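Local coordinates for A-type flavoprotein (Giardia intestinalis, PDB 2Q9U) that scavenges O2 using a mu-oxo-diiron site and flavin mononucleotide, the flavin probably passing electrons to the diiron site, at residues T260-S265 with L303-S308; V311-P316 with T337-K342; V289-T294 with T299-H304. All blocks are in the same frame, centred on the assembly; numbering follows the deposited sequence.

Contact 1 (T260-S265 with L303-S308). With FMN (flavin mononucleotide), chain F.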
loop_
_atom_site.group_PDB
_atom_site.type_symbol
_atom_site.label_atom_id
_atom_site.label_comp_id
_atom_site.label_asym_id
_atom_site.label_seq_id
_atom_site.Cartn_x
_atom_site.Cartn_y
_atom_site.Cartn_z
ATOM N N THR A 260 -15.985 -4.274 19.767
ATOM C CA THR A 260 -15.326 -4.162 18.432
ATOM C C THR A 260 -15.956 -5.117 17.414
ATOM O O THR A 260 -16.124 -6.306 17.720
ATOM C CB THR A 260 -13.816 -4.444 18.519
ATOM O OG1 THR A 260 -13.219 -3.499 19.414
ATOM C CG2 THR A 260 -13.120 -4.331 17.104
ATOM N N VAL A 261 -16.278 -4.604 16.210
ATOM C CA VAL A 261 -16.767 -5.448 15.121
ATOM C C VAL A 261 -15.655 -5.562 14.063
ATOM O O VAL A 261 -15.084 -4.552 13.657
ATOM C CB VAL A 261 -18.054 -4.902 14.478
ATOM C CG1 VAL A 261 -18.531 -5.854 13.370
ATOM C CG2 VAL A 261 -19.137 -4.765 15.549
ATOM N N VAL A 262 -15.293 -6.784 13.705
ATOM C CA VAL A 262 -14.240 -7.024 12.723
ATOM C C VAL A 262 -14.906 -7.699 11.520
ATOM O O VAL A 262 -15.614 -8.702 11.678
ATOM C CB VAL A 262 -13.125 -7.945 13.287
ATOM C CG1 VAL A 262 -12.040 -8.231 12.221
ATOM C CG2 VAL A 262 -12.481 -7.303 14.545
ATOM N N LEU A 263 -14.723 -7.140 10.329
ATOM C CA LEU A 263 -15.414 -7.725 9.187
ATOM C C LEU A 263 -14.712 -7.472 7.880
ATOM O O LEU A 263 -13.740 -6.714 7.801
ATOM C CB LEU A 263 -16.873 -7.208 9.073
ATOM C CG LEU A 263 -17.098 -5.788 8.527
ATOM C CD1 LEU A 263 -18.493 -5.617 7.923
ATOM C CD2 LEU A 263 -16.806 -4.723 9.572
ATOM N N ASP A 264 -15.244 -8.095 6.841
ATOM C CA ASP A 264 -14.936 -7.647 5.502
ATOM C C ASP A 264 -16.260 -7.736 4.728
ATOM O O ASP A 264 -17.205 -8.379 5.171
ATOM C CB ASP A 264 -13.842 -8.521 4.873
ATOM C CG ASP A 264 -13.084 -7.816 3.744
ATOM O OD1 ASP A 264 -13.597 -6.798 3.204
ATOM O OD2 ASP A 264 -11.988 -8.303 3.378
ATOM N N SER A 265 -16.329 -7.091 3.582
ATOM C CA SER A 265 -17.588 -7.005 2.841
ATOM C C SER A 265 -17.183 -6.790 1.382
ATOM O O SER A 265 -16.165 -6.190 1.129
ATOM C CB SER A 265 -18.421 -5.814 3.380
ATOM O OG SER A 265 -19.710 -5.747 2.774
ATOM N N LEU A 303 -5.007 -5.147 18.706
ATOM C CA LEU A 303 -5.143 -3.991 19.600
ATOM C C LEU A 303 -6.558 -3.827 20.195
ATOM O O LEU A 303 -6.728 -3.634 21.418
ATOM C CB LEU A 303 -4.760 -2.720 18.843
ATOM C CG LEU A 303 -4.989 -1.356 19.521
ATOM C CD1 LEU A 303 -4.142 -1.239 20.831
ATOM C CD2 LEU A 303 -4.690 -0.211 18.569
ATOM N N HIS A 304 -7.570 -3.877 19.336
ATOM C CA HIS A 304 -8.916 -3.564 19.763
ATOM C C HIS A 304 -9.618 -4.701 20.468
ATOM O O HIS A 304 -10.305 -4.471 21.447
ATOM C CB HIS A 304 -9.750 -2.936 18.617
ATOM C CG HIS A 304 -9.306 -1.545 18.297
ATOM N ND1 HIS A 304 -9.493 -0.497 19.172
ATOM C CD2 HIS A 304 -8.635 -1.034 17.236
ATOM C CE1 HIS A 304 -8.996 0.613 18.648
ATOM N NE2 HIS A 304 -8.457 0.308 17.481
ATOM N N THR A 305 -9.411 -5.921 19.991
ATOM C CA THR A 305 -9.978 -7.109 20.644
ATOM C C THR A 305 -9.381 -7.341 22.043
ATOM O O THR A 305 -10.085 -7.834 22.935
ATOM C CB THR A 305 -9.837 -8.388 19.781
ATOM O OG1 THR A 305 -8.454 -8.634 19.455
ATOM C CG2 THR A 305 -10.651 -8.266 18.472
ATOM N N TYR A 306 -8.095 -7.063 22.195
ATOM C CA TYR A 306 -7.419 -6.993 23.496
ATOM C C TYR A 306 -8.281 -6.470 24.670
ATOM O O TYR A 306 -8.426 -7.116 25.649
ATOM C CB TYR A 306 -6.105 -6.220 23.369
ATOM C CG TYR A 306 -5.365 -5.889 24.644
ATOM C CD1 TYR A 306 -4.602 -6.805 25.271
ATOM C CD2 TYR A 306 -5.405 -4.627 25.188
ATOM C CE1 TYR A 306 -3.907 -6.489 26.421
ATOM C CE2 TYR A 306 -4.750 -4.305 26.317
ATOM C CZ TYR A 306 -3.987 -5.249 26.934
ATOM O OH TYR A 306 -3.307 -4.947 28.046
ATOM N N ASP A 307 -8.882 -5.305 24.475
ATOM C CA ASP A 307 -9.513 -4.588 25.577
ATOM C C ASP A 307 -10.983 -4.309 25.282
ATOM O O ASP A 307 -11.569 -3.373 25.827
ATOM C CB ASP A 307 -8.775 -3.277 25.855
ATOM C CG ASP A 307 -8.923 -2.274 24.727
ATOM O OD1 ASP A 307 -9.468 -2.646 23.667
ATOM O OD2 ASP A 307 -8.494 -1.114 24.902
ATOM N N SER A 308 -11.574 -5.128 24.418
ATOM C CA SER A 308 -13.026 -5.128 24.228
ATOM C C SER A 308 -13.644 -6.065 25.256
ATOM O O SER A 308 -13.059 -7.110 25.596
ATOM C CB SER A 308 -13.392 -5.624 22.809
ATOM O OG SER A 308 -12.933 -4.735 21.812
HETATM N N1 FMN F . -22.906 -16.631 -1.873
HETATM C C2 FMN F . -23.032 -17.897 -1.382
HETATM O O2 FMN F . -24.046 -18.205 -0.735
HETATM N N3 FMN F . -22.048 -18.834 -1.635
HETATM C C4 FMN F . -20.905 -18.506 -2.347
HETATM O O4 FMN F . -20.011 -19.348 -2.415
HETATM C C4A FMN F . -20.762 -17.198 -2.845
HETATM N N5 FMN F . -19.658 -16.810 -3.597
HETATM C C5A FMN F . -19.582 -15.506 -4.074
HETATM C C6 FMN F . -18.477 -15.099 -4.829
HETATM C C7 FMN F . -18.378 -13.783 -5.315
HETATM C C7M FMN F . -17.272 -13.465 -6.287
HETATM C C8 FMN F . -19.393 -12.864 -5.056
HETATM C C8M FMN F . -19.276 -11.416 -5.464
HETATM C C9 FMN F . -20.498 -13.266 -4.308
HETATM C C9A FMN F . -20.602 -14.580 -3.813
HETATM N N10 FMN F . -21.704 -14.974 -3.057
HETATM C C10 FMN F . -21.792 -16.273 -2.603
HETATM C "C1'" FMN F . -22.828 -14.031 -2.743
HETATM C "C2'" FMN F . -22.467 -13.042 -1.637
HETATM O "O2'" FMN F . -22.305 -13.678 -0.371
HETATM C "C3'" FMN F . -23.560 -11.971 -1.676
HETATM O "O3'" FMN F . -23.313 -11.164 -2.818
HETATM C "C4'" FMN F . -23.616 -11.072 -0.459
HETATM O "O4'" FMN F . -24.811 -10.304 -0.499
HETATM C "C5'" FMN F . -22.434 -10.111 -0.409
HETATM O "O5'" FMN F . -22.424 -9.459 0.850
HETATM P P FMN F . -21.796 -8.000 0.946
HETATM O O1P FMN F . -21.570 -7.747 2.426
HETATM O O2P FMN F . -20.507 -8.013 0.176
HETATM O O3P FMN F . -22.728 -6.952 0.360
#

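Contact 2 (V311-P316 with T337-K342). With FMN (flavin mononucleotide), chain F.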
loop_
_atom_site.group_PDB
_atom_site.type_symbol
_atom_site.label_atom_id
_atom_site.label_comp_id
_atom_site.label_asym_id
_atom_site.label_seq_id
_atom_site.Cartn_x
_atom_site.Cartn_y
_atom_site.Cartn_z
ATOM N N VAL A 311 -17.025 -8.850 21.272
ATOM C CA VAL A 311 -16.660 -8.694 19.850
ATOM C C VAL A 311 -17.727 -9.263 18.915
ATOM O O VAL A 311 -18.546 -10.111 19.306
ATOM C CB VAL A 311 -15.277 -9.353 19.511
ATOM C CG1 VAL A 311 -14.152 -8.686 20.288
ATOM C CG2 VAL A 311 -15.276 -10.913 19.749
ATOM N N ALA A 312 -17.698 -8.794 17.676
ATOM C CA ALA A 312 -18.427 -9.464 16.589
ATOM C C ALA A 312 -17.518 -9.629 15.362
ATOM O O ALA A 312 -16.687 -8.749 15.069
ATOM C CB ALA A 312 -19.710 -8.675 16.226
ATOM N N PHE A 313 -17.659 -10.771 14.682
ATOM C CA PHE A 313 -16.972 -11.015 13.427
ATOM C C PHE A 313 -17.984 -11.295 12.327
ATOM O O PHE A 313 -18.969 -12.039 12.524
ATOM C CB PHE A 313 -16.014 -12.187 13.550
ATOM C CG PHE A 313 -14.699 -11.829 14.214
ATOM C CD1 PHE A 313 -14.645 -11.576 15.596
ATOM C CD2 PHE A 313 -13.535 -11.737 13.471
ATOM C CE1 PHE A 313 -13.438 -11.242 16.233
ATOM C CE2 PHE A 313 -12.298 -11.432 14.110
ATOM C CZ PHE A 313 -12.264 -11.169 15.491
ATOM N N ALA A 314 -17.725 -10.731 11.157
ATOM C CA ALA A 314 -18.707 -10.799 10.086
ATOM C C ALA A 314 -18.032 -10.927 8.740
ATOM O O ALA A 314 -16.947 -10.400 8.534
ATOM C CB ALA A 314 -19.602 -9.581 10.117
ATOM N N SER A 315 -18.708 -11.624 7.837
ATOM C CA SER A 315 -18.249 -11.776 6.457
ATOM C C SER A 315 -19.411 -12.260 5.594
ATOM O O SER A 315 -20.202 -13.088 6.054
ATOM C CB SER A 315 -17.119 -12.830 6.391
ATOM O OG SER A 315 -16.779 -13.154 5.059
ATOM N N PRO A 316 -19.490 -11.785 4.329
ATOM C CA PRO A 316 -20.324 -12.537 3.385
ATOM C C PRO A 316 -19.725 -13.889 3.064
ATOM O O PRO A 316 -18.528 -14.141 3.321
ATOM C CB PRO A 316 -20.344 -11.631 2.128
ATOM C CG PRO A 316 -19.098 -10.834 2.205
ATOM C CD PRO A 316 -18.912 -10.578 3.717
ATOM N N THR A 337 -5.031 -15.556 21.814
ATOM C CA THR A 337 -6.015 -15.851 22.901
ATOM C C THR A 337 -6.816 -14.630 23.401
ATOM O O THR A 337 -7.491 -14.698 24.437
ATOM C CB THR A 337 -5.361 -16.586 24.163
ATOM O OG1 THR A 337 -4.612 -15.638 24.957
ATOM C CG2 THR A 337 -4.444 -17.728 23.736
ATOM N N LEU A 338 -6.782 -13.541 22.625
ATOM C CA LEU A 338 -7.345 -12.244 23.012
ATOM C C LEU A 338 -8.840 -12.227 23.295
ATOM O O LEU A 338 -9.305 -11.368 24.019
ATOM C CB LEU A 338 -7.050 -11.217 21.919
ATOM C CG LEU A 338 -5.550 -11.037 21.651
ATOM C CD1 LEU A 338 -5.354 -10.177 20.383
ATOM C CD2 LEU A 338 -4.851 -10.442 22.847
ATOM N N ILE A 339 -9.599 -13.155 22.726
ATOM C CA ILE A 339 -11.045 -13.150 22.997
ATOM C C ILE A 339 -11.535 -14.390 23.739
ATOM O O ILE A 339 -12.746 -14.629 23.850
ATOM C CB ILE A 339 -11.909 -12.887 21.728
ATOM C CG1 ILE A 339 -11.837 -14.073 20.743
ATOM C CG2 ILE A 339 -11.568 -11.503 21.081
ATOM C CD1 ILE A 339 -12.800 -13.966 19.545
ATOM N N LYS A 340 -10.606 -15.168 24.278
ATOM C CA LYS A 340 -10.989 -16.342 25.064
ATOM C C LYS A 340 -11.931 -15.893 26.200
ATOM O O LYS A 340 -11.615 -14.940 26.921
ATOM C CB LYS A 340 -9.730 -17.023 25.603
ATOM C CG LYS A 340 -9.948 -18.212 26.488
ATOM C CD LYS A 340 -8.585 -18.716 26.991
ATOM C CE LYS A 340 -7.761 -19.357 25.867
ATOM N NZ LYS A 340 -8.148 -20.788 25.682
ATOM N N GLY A 341 -13.080 -16.563 26.326
ATOM C CA GLY A 341 -14.085 -16.253 27.350
ATOM C C GLY A 341 -14.999 -15.062 27.080
ATOM O O GLY A 341 -15.922 -14.824 27.856
ATOM N N LYS A 342 -14.759 -14.328 25.983
ATOM C CA LYS A 342 -15.467 -13.057 25.718
ATOM C C LYS A 342 -16.742 -13.277 24.905
ATOM O O LYS A 342 -16.756 -14.126 24.010
ATOM C CB LYS A 342 -14.569 -12.051 24.980
ATOM C CG LYS A 342 -13.290 -11.706 25.746
ATOM C CD LYS A 342 -12.665 -10.443 25.189
ATOM C CE LYS A 342 -11.437 -10.006 25.968
ATOM N NZ LYS A 342 -10.880 -8.735 25.424
HETATM N N1 FMN F . -22.906 -16.631 -1.873
HETATM C C2 FMN F . -23.032 -17.897 -1.382
HETATM O O2 FMN F . -24.046 -18.205 -0.735
HETATM N N3 FMN F . -22.048 -18.834 -1.635
HETATM C C4 FMN F . -20.905 -18.506 -2.347
HETATM O O4 FMN F . -20.011 -19.348 -2.415
HETATM C C4A FMN F . -20.762 -17.198 -2.845
HETATM N N5 FMN F . -19.658 -16.810 -3.597
HETATM C C5A FMN F . -19.582 -15.506 -4.074
HETATM C C6 FMN F . -18.477 -15.099 -4.829
HETATM C C7 FMN F . -18.378 -13.783 -5.315
HETATM C C7M FMN F . -17.272 -13.465 -6.287
HETATM C C8 FMN F . -19.393 -12.864 -5.056
HETATM C C8M FMN F . -19.276 -11.416 -5.464
HETATM C C9 FMN F . -20.498 -13.266 -4.308
HETATM C C9A FMN F . -20.602 -14.580 -3.813
HETATM N N10 FMN F . -21.704 -14.974 -3.057
HETATM C C10 FMN F . -21.792 -16.273 -2.603
HETATM C "C1'" FMN F . -22.828 -14.031 -2.743
HETATM C "C2'" FMN F . -22.467 -13.042 -1.637
HETATM O "O2'" FMN F . -22.305 -13.678 -0.371
HETATM C "C3'" FMN F . -23.560 -11.971 -1.676
HETATM O "O3'" FMN F . -23.313 -11.164 -2.818
HETATM C "C4'" FMN F . -23.616 -11.072 -0.459
HETATM O "O4'" FMN F . -24.811 -10.304 -0.499
HETATM C "C5'" FMN F . -22.434 -10.111 -0.409
HETATM O "O5'" FMN F . -22.424 -9.459 0.850
HETATM P P FMN F . -21.796 -8.000 0.946
HETATM O O1P FMN F . -21.570 -7.747 2.426
HETATM O O2P FMN F . -20.507 -8.013 0.176
HETATM O O3P FMN F . -22.728 -6.952 0.360
#

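Contact 3 (V289-T294 with T299-H304)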
loop_
_atom_site.group_PDB
_atom_site.type_symbol
_atom_site.label_atom_id
_atom_site.label_comp_id
_atom_site.label_asym_id
_atom_site.label_seq_id
_atom_site.Cartn_x
_atom_site.Cartn_y
_atom_site.Cartn_z
ATOM N N VAL A 289 -15.997 0.225 18.032
ATOM C CA VAL A 289 -14.975 0.350 16.995
ATOM C C VAL A 289 -15.373 -0.623 15.878
ATOM O O VAL A 289 -15.696 -1.777 16.134
ATOM C CB VAL A 289 -13.549 0.010 17.582
ATOM C CG1 VAL A 289 -12.470 -0.057 16.476
ATOM C CG2 VAL A 289 -13.145 1.026 18.655
ATOM N N LEU A 290 -15.378 -0.136 14.639
ATOM C CA LEU A 290 -15.577 -0.994 13.487
ATOM C C LEU A 290 -14.270 -1.091 12.724
ATOM O O LEU A 290 -13.681 -0.061 12.368
ATOM C CB LEU A 290 -16.691 -0.413 12.585
ATOM C CG LEU A 290 -17.025 -1.171 11.270
ATOM C CD1 LEU A 290 -18.474 -0.951 10.958
ATOM C CD2 LEU A 290 -16.170 -0.732 10.076
ATOM N N LEU A 291 -13.832 -2.320 12.465
ATOM C CA LEU A 291 -12.597 -2.587 11.740
ATOM C C LEU A 291 -12.929 -3.404 10.507
ATOM O O LEU A 291 -13.304 -4.568 10.637
ATOM C CB LEU A 291 -11.607 -3.389 12.625
ATOM C CG LEU A 291 -11.147 -2.743 13.930
ATOM C CD1 LEU A 291 -10.132 -3.665 14.606
ATOM C CD2 LEU A 291 -10.513 -1.372 13.631
ATOM N N GLU A 292 -12.792 -2.811 9.321
ATOM C CA GLU A 292 -13.012 -3.564 8.090
ATOM C C GLU A 292 -11.673 -3.896 7.442
ATOM O O GLU A 292 -10.823 -3.010 7.290
ATOM C CB GLU A 292 -13.882 -2.770 7.115
ATOM C CG GLU A 292 -14.396 -3.596 5.929
ATOM C CD GLU A 292 -15.838 -3.221 5.574
ATOM O OE1 GLU A 292 -16.632 -2.928 6.507
ATOM O OE2 GLU A 292 -16.168 -3.213 4.363
ATOM N N MET A 293 -11.496 -5.160 7.047
ATOM C CA MET A 293 -10.148 -5.643 6.733
ATOM C C MET A 293 -9.532 -4.959 5.516
ATOM O O MET A 293 -8.317 -4.851 5.438
ATOM C CB MET A 293 -10.075 -7.171 6.621
ATOM C CG MET A 293 -10.449 -7.904 7.935
ATOM S SD MET A 293 -9.506 -7.341 9.385
ATOM C CE MET A 293 -7.837 -7.863 9.100
ATOM N N THR A 294 -10.359 -4.465 4.605
ATOM C CA THR A 294 -9.818 -3.659 3.494
ATOM C C THR A 294 -9.199 -2.305 3.901
ATOM O O THR A 294 -8.496 -1.683 3.099
ATOM C CB THR A 294 -10.854 -3.426 2.410
ATOM O OG1 THR A 294 -12.047 -2.873 2.982
ATOM C CG2 THR A 294 -11.173 -4.733 1.669
ATOM N N THR A 299 -2.822 -6.240 13.088
ATOM C CA THR A 299 -2.209 -5.590 14.256
ATOM C C THR A 299 -3.244 -4.753 15.046
ATOM O O THR A 299 -3.286 -4.764 16.288
ATOM C CB THR A 299 -1.004 -4.704 13.841
ATOM O OG1 THR A 299 -0.141 -5.474 12.984
ATOM C CG2 THR A 299 -0.221 -4.215 15.087
ATOM N N LYS A 300 -4.071 -4.032 14.301
ATOM C CA LYS A 300 -5.145 -3.239 14.886
ATOM C C LYS A 300 -6.291 -4.132 15.408
ATOM O O LYS A 300 -6.922 -3.830 16.432
ATOM C CB LYS A 300 -5.596 -2.196 13.850
ATOM C CG LYS A 300 -4.441 -1.166 13.661
ATOM C CD LYS A 300 -4.629 -0.161 12.549
ATOM C CE LYS A 300 -3.343 0.684 12.413
ATOM N NZ LYS A 300 -2.145 -0.109 11.907
ATOM N N VAL A 301 -6.547 -5.229 14.710
ATOM C CA VAL A 301 -7.537 -6.208 15.198
ATOM C C VAL A 301 -7.121 -6.683 16.616
ATOM O O VAL A 301 -7.947 -6.738 17.558
ATOM C CB VAL A 301 -7.700 -7.390 14.191
ATOM C CG1 VAL A 301 -8.569 -8.512 14.763
ATOM C CG2 VAL A 301 -8.306 -6.887 12.839
ATOM N N ALA A 302 -5.848 -7.031 16.759
ATOM C CA ALA A 302 -5.308 -7.474 18.063
ATOM C C ALA A 302 -5.432 -6.350 19.079
ATOM O O ALA A 302 -5.936 -6.557 20.171
ATOM C CB ALA A 302 -3.851 -7.960 17.932
ATOM N N LEU A 303 -5.007 -5.147 18.706
ATOM C CA LEU A 303 -5.143 -3.991 19.600
ATOM C C LEU A 303 -6.558 -3.827 20.195
ATOM O O LEU A 303 -6.728 -3.634 21.418
ATOM C CB LEU A 303 -4.760 -2.720 18.843
ATOM C CG LEU A 303 -4.989 -1.356 19.521
ATOM C CD1 LEU A 303 -4.142 -1.239 20.831
ATOM C CD2 LEU A 303 -4.690 -0.211 18.569
ATOM N N HIS A 304 -7.570 -3.877 19.336
ATOM C CA HIS A 304 -8.916 -3.564 19.763
ATOM C C HIS A 304 -9.618 -4.701 20.468
ATOM O O HIS A 304 -10.305 -4.471 21.447
ATOM C CB HIS A 304 -9.750 -2.936 18.617
ATOM C CG HIS A 304 -9.306 -1.545 18.297
ATOM N ND1 HIS A 304 -9.493 -0.497 19.172
ATOM C CD2 HIS A 304 -8.635 -1.034 17.236
ATOM C CE1 HIS A 304 -8.996 0.613 18.648
ATOM N NE2 HIS A 304 -8.457 0.308 17.481
#

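Contact 1 (T260-S265 with L303-S308)
Thr260 and Ser308 meet through their hydroxyl groups, and this is the tight part of the contact. Thr260 OG1 donates to Ser308 OG over 2.7 Å. Ser308 OG donates in turn to His304 O, also at 2.7 Å, so the two bonds form a short relay from the strand to the backbone of His304. The donor in the second bond stands above the carbonyl plane, 44° out of it. Thr260 OG1 lies beside its own backbone N (chi1 -60°), which turns the hydroxyl to Ser308 and puts the CG2 methyl 3.9 Å from His304 CB. Both hydroxyls are buried. Residues 260-263 belong to the first strand of the flavodoxin-like domain, whose parallel five-strand sheet has the order 2-1-3-4-5. Residues 303-306 lie on the helix that runs into the third strand. Where that first strand ends, its chain turns to the cofactor. Ser265 OG donates to the phosphate oxygen O1P of FMN at 2.8 Å, and Asp264 OD1 accepts from Ser265 N. Asp264 OD2 is hydrogen-bonded to Ser325, which helps fix this carboxylate beside the phosphate-binding turn. Packing is looser at Val262, whose CG2 is 4.4 Å from Thr305 CG2. The more open side is that of His304 and Asp307, both partly exposed. The imidazole of His304 turns off from Thr260 beyond CB, and its ND1 is hydrogen-bonded to Lys258 NZ. The same lysine makes a salt bridge to Asp307 OD1.

Contact 2 (V311-P316 with T337-K342)
Ile339, the residue that packs on Val311 and Phe313, stands where two beta turns overlap: a type I turn from Thr337 to Lys340 and a type II turn from Ile339 to Lys342. Lys340 N bonds to Thr337 O and Lys342 N to Ile339 O, so the loop is compact. The contact itself is apolar, with no hydrogen bond between the two segments. Ile339 CG2 sits 3.9 Å from Val311 CG1, and Ile339 CD1 is equally near Val311 CG2. Ile339 carries CG1 between its backbone N and carbonyl carbon (chi1 69°), and the extended chain beyond it brings CD1 on toward the strand. There CD1 meets Phe313 CE1 obliquely at 4.3 Å. Val311 CG2 also lies in the plane of the Phe313 ring, at its edge. The strand thus presents two residues of one face to a single isoleucine. Beyond the strand, Pro316 reaches the cofactor, with CB 3.3 Å from FMN O5'. Ser315 OG donates to Pro316 O at 2.7 Å and is also hydrogen-bonded to Met323 N, ties that probably help hold this loop beside the phosphate end of FMN. Lys342 is buried and nearly straight beyond CB. Its NZ is hydrogen-bonded to the backbone oxygens of Thr305 and Ser308, where its charge probably suits the C-terminal end of helix 298-306. Strand 310-314 pairs with strand 344-350, and Phe313 and Ile339 also pack on Leu364 of helix 356-367, while Ile339 touches Thr305 of helix 298-306.

Contact 3 (V289-T294 with T299-H304)
This contact is the strand-to-helix half of a beta-alpha-beta crossover in the flavodoxin-like domain, with edge strand 287-292 packed against the helix 298-306 that follows it. The axes of 289-292 and 299-304 come within 9.7 Å, with 157° between their directions. Val289 sits over the His304 ring. Its CG1 is 3.9 Å from the ring centroid and 6° off the normal, a CH-pi contact, while Leu303 CG covers the opposite face. The ring is thereby held between two aliphatic groups. Leu291 is directed toward the helix. Its CD1 reaches the helix backbone, 3.7 Å from Val301 CA and the same distance from Lys300 O, and touches His304 CD2 obliquely. Lys300 carries its amine off from the strand to salt bridges with Asp297 and Asp36. The other face of the strand looks to the second subunit, where Leu290 packs on Trp25 and Glu292 on Met26 of that chain. Met293 folds back at chi2 (-53°) and chi3, crosses Val301 at about a right angle, and sets its SD 3.7 Å from Val301 CG2.

Overall arrangement
All three contacts lie in the flavodoxin-like domain, on the same side of the chain's centre. Contacts 1 and 3 are closest, with centres about 5 Å apart; they share Leu303 and His304 of helix 298-306. Contact 2 is about 7 Å from contact 1 and about 11 Å from contact 3, centre to centre. Their strands 287-292, 258-263 and 310-314 are consecutive neighbours in the parallel sheet. Along the chain, contacts 1 and 3 end on the same helix, and both close before contact 2 opens. Lys342 ties contact 2 to contact 1. The strands of contacts 1 and 2 lead to FMN, so these two contacts probably help hold the sheet that carries the FMN-binding loops.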